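Local coordinates for thiol peroxidase (Mycobacterium tuberculosis, PDB 1Y25), which probably reduces hydrogen peroxide and organic hydroperoxides to water and alcohols at the expense of thioredoxin, protecting the cell against oxidative stress, at residues A[64-69]-A[154-159]. The protein carries 1 engineered substitution. Sequence-based numbering, arbitrary orientation.
Sequences VRTFDE and PNYEAA
The phenol ring of Y156 sits in the angle formed by T66 and F67, consecutive residues of helix 58-74, turning a face to one and an edge to the other. T66 points its methyl at the centre of one face: CG2 lies 3.5 Å from the Y156 centroid and only 3° off the ring normal, a CH-pi contact centred over the ring. The threonine torsion explains the division of labour. With OG1 beside the backbone N (chi1 -59°) and CG2 anti to it, the methyl reaches the aromatic face while OG1 hydrogen-bonds to T62 O one turn earlier, so a beta-branched residue with one apolar and one polar arm suits the place. Over the opposite face stands P154 O, from the turn just before helix 156-163, off-centre toward the rim.

Toward F67 the same ring presents an edge. Y156 CD2 comes 3.5 Å from F67 CZ, over the phenylalanine face but offset toward the rim. The planes meet at 71° with centroids 4.9 Å apart, an edge-to-face stack. F67, wholly apolar, also touches L48 and I132 of the central sheet; its CZ meets A159 CB edge-on at 4.5 Å, where a small methyl lets helix 156-163 come close, and its CE2 reaches P154 CG at 4.3 Å. Tyrosine suits this partly exposed place because its ring packs inward while its hydroxyl hydrogen-bonds to E153 OE1.

N155 starts the second helix as N-cap, its OD1 accepting from A158 N at 3.1 Å in a nearly straight bond, the donor well above the carbonyl plane. The packing of T66 and F67 against Y156, P154 and A159 joins helix 58-74, which carries the engineered S60 at the predicted peroxidatic position, to the C-terminal helix, side by side on one face of the central sheet of the thioredoxin fold found in peroxiredoxins.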
loop_
_atom_site.group_PDB
_atom_site.type_symbol
_atom_site.label_atom_id
_atom_site.label_comp_id
_atom_site.label_asym_id
_atom_site.label_seq_id
_atom_site.Cartn_x
_atom_site.Cartn_y
_atom_site.Cartn_z
ATOM N N VAL A 64 -0.103 -17.533 17.803
ATOM C CA VAL A 64 -0.776 -18.562 17.022
ATOM C C VAL A 64 -1.884 -19.226 17.805
ATOM O O VAL A 64 -2.992 -19.331 17.313
ATOM C CB VAL A 64 0.202 -19.609 16.509
ATOM C CG1 VAL A 64 -0.546 -20.769 15.870
ATOM C CG2 VAL A 64 1.306 -18.965 15.509
ATOM N N ARG A 65 -1.580 -19.648 19.048
ATOM C CA ARG A 65 -2.581 -20.229 19.917
ATOM C C ARG A 65 -3.740 -19.230 20.171
ATOM O O ARG A 65 -4.908 -19.626 20.219
ATOM C CB ARG A 65 -1.966 -20.654 21.236
ATOM C CG ARG A 65 -0.836 -21.624 21.072
ATOM C CD ARG A 65 -0.411 -22.089 22.396
ATOM N NE ARG A 65 0.814 -22.818 22.269
ATOM C CZ ARG A 65 2.023 -22.420 22.665
ATOM N NH1 ARG A 65 2.222 -21.277 23.310
ATOM N NH2 ARG A 65 3.033 -23.248 22.455
ATOM N N THR A 66 -3.424 -17.962 20.379
ATOM C CA THR A 66 -4.458 -16.968 20.722
ATOM C C THR A 66 -5.347 -16.664 19.512
ATOM O O THR A 66 -6.562 -16.550 19.644
ATOM C CB THR A 66 -3.801 -15.681 21.242
ATOM O OG1 THR A 66 -2.999 -15.980 22.411
ATOM C CG2 THR A 66 -4.840 -14.599 21.548
ATOM N N PHE A 67 -4.755 -16.464 18.337
ATOM C CA PHE A 67 -5.578 -16.321 17.101
ATOM C C PHE A 67 -6.423 -17.561 16.754
ATOM O O PHE A 67 -7.568 -17.441 16.356
ATOM C CB PHE A 67 -4.727 -15.883 15.934
ATOM C CG PHE A 67 -4.410 -14.383 15.928
ATOM C CD1 PHE A 67 -5.432 -13.420 15.859
ATOM C CD2 PHE A 67 -3.098 -13.945 15.931
ATOM C CE1 PHE A 67 -5.129 -12.033 15.823
ATOM C CE2 PHE A 67 -2.771 -12.579 15.886
ATOM C CZ PHE A 67 -3.772 -11.642 15.832
ATOM N N ASP A 68 -5.897 -18.743 16.996
ATOM C CA ASP A 68 -6.633 -19.954 16.753
ATOM C C ASP A 68 -7.897 -20.008 17.557
ATOM O O ASP A 68 -8.962 -20.331 17.025
ATOM C CB ASP A 68 -5.798 -21.182 17.094
ATOM C CG ASP A 68 -6.430 -22.460 16.581
ATOM O OD1 ASP A 68 -6.472 -22.562 15.337
ATOM O OD2 ASP A 68 -6.858 -23.335 17.387
ATOM N N GLU A 69 -7.750 -19.743 18.843
ATOM C CA GLU A 69 -8.821 -19.741 19.791
ATOM C C GLU A 69 -9.927 -18.732 19.364
ATOM O O GLU A 69 -11.087 -19.065 19.296
ATOM C CB GLU A 69 -8.174 -19.485 21.156
ATOM C CG GLU A 69 -9.109 -19.341 22.343
ATOM C CD GLU A 69 -9.412 -17.837 22.693
ATOM O OE1 GLU A 69 -8.511 -16.932 22.436
ATOM O OE2 GLU A 69 -10.538 -17.580 23.221
ATOM N N PRO A 154 1.278 -9.224 19.676
ATOM C CA PRO A 154 0.505 -8.289 18.922
ATOM C C PRO A 154 -0.828 -7.916 19.602
ATOM O O PRO A 154 -1.311 -8.547 20.570
ATOM C CB PRO A 154 0.267 -8.996 17.593
ATOM C CG PRO A 154 0.411 -10.436 17.901
ATOM C CD PRO A 154 1.221 -10.586 19.142
ATOM N N ASN A 155 -1.383 -6.830 19.106
ATOM C CA ASN A 155 -2.668 -6.384 19.561
ATOM C C ASN A 155 -3.757 -7.217 18.865
ATOM O O ASN A 155 -4.217 -6.885 17.736
ATOM C CB ASN A 155 -2.820 -4.853 19.271
ATOM C CG ASN A 155 -4.020 -4.242 19.936
ATOM O OD1 ASN A 155 -5.051 -4.890 20.184
ATOM N ND2 ASN A 155 -3.911 -2.990 20.210
ATOM N N TYR A 156 -4.168 -8.295 19.509
ATOM C CA TYR A 156 -5.224 -9.163 18.940
ATOM C C TYR A 156 -6.551 -8.388 18.719
ATOM O O TYR A 156 -7.167 -8.464 17.659
ATOM C CB TYR A 156 -5.492 -10.406 19.831
ATOM C CG TYR A 156 -4.225 -11.160 20.202
ATOM C CD1 TYR A 156 -3.683 -11.018 21.456
ATOM C CD2 TYR A 156 -3.546 -12.020 19.260
ATOM C CE1 TYR A 156 -2.428 -11.676 21.791
ATOM C CE2 TYR A 156 -2.401 -12.721 19.645
ATOM C CZ TYR A 156 -1.821 -12.482 20.887
ATOM O OH TYR A 156 -0.681 -13.113 21.289
ATOM N N GLU A 157 -6.983 -7.674 19.733
ATOM C CA GLU A 157 -8.316 -7.098 19.696
ATOM C C GLU A 157 -8.510 -6.159 18.530
ATOM O O GLU A 157 -9.562 -6.226 17.866
ATOM C CB GLU A 157 -8.667 -6.358 20.993
ATOM C CG GLU A 157 -8.676 -7.236 22.269
ATOM C CD GLU A 157 -9.761 -8.346 22.301
ATOM O OE1 GLU A 157 -10.633 -8.460 21.386
ATOM O OE2 GLU A 157 -9.741 -9.102 23.295
ATOM N N ALA A 158 -7.520 -5.258 18.337
ATOM C CA ALA A 158 -7.560 -4.238 17.292
ATOM C C ALA A 158 -7.451 -4.880 15.911
ATOM O O ALA A 158 -8.181 -4.531 14.990
ATOM C CB ALA A 158 -6.478 -3.221 17.510
ATOM N N ALA A 159 -6.601 -5.890 15.794
ATOM C CA ALA A 159 -6.534 -6.688 14.568
ATOM C C ALA A 159 -7.859 -7.379 14.316
ATOM O O ALA A 159 -8.410 -7.330 13.204
ATOM C CB ALA A 159 -5.439 -7.669 14.666
#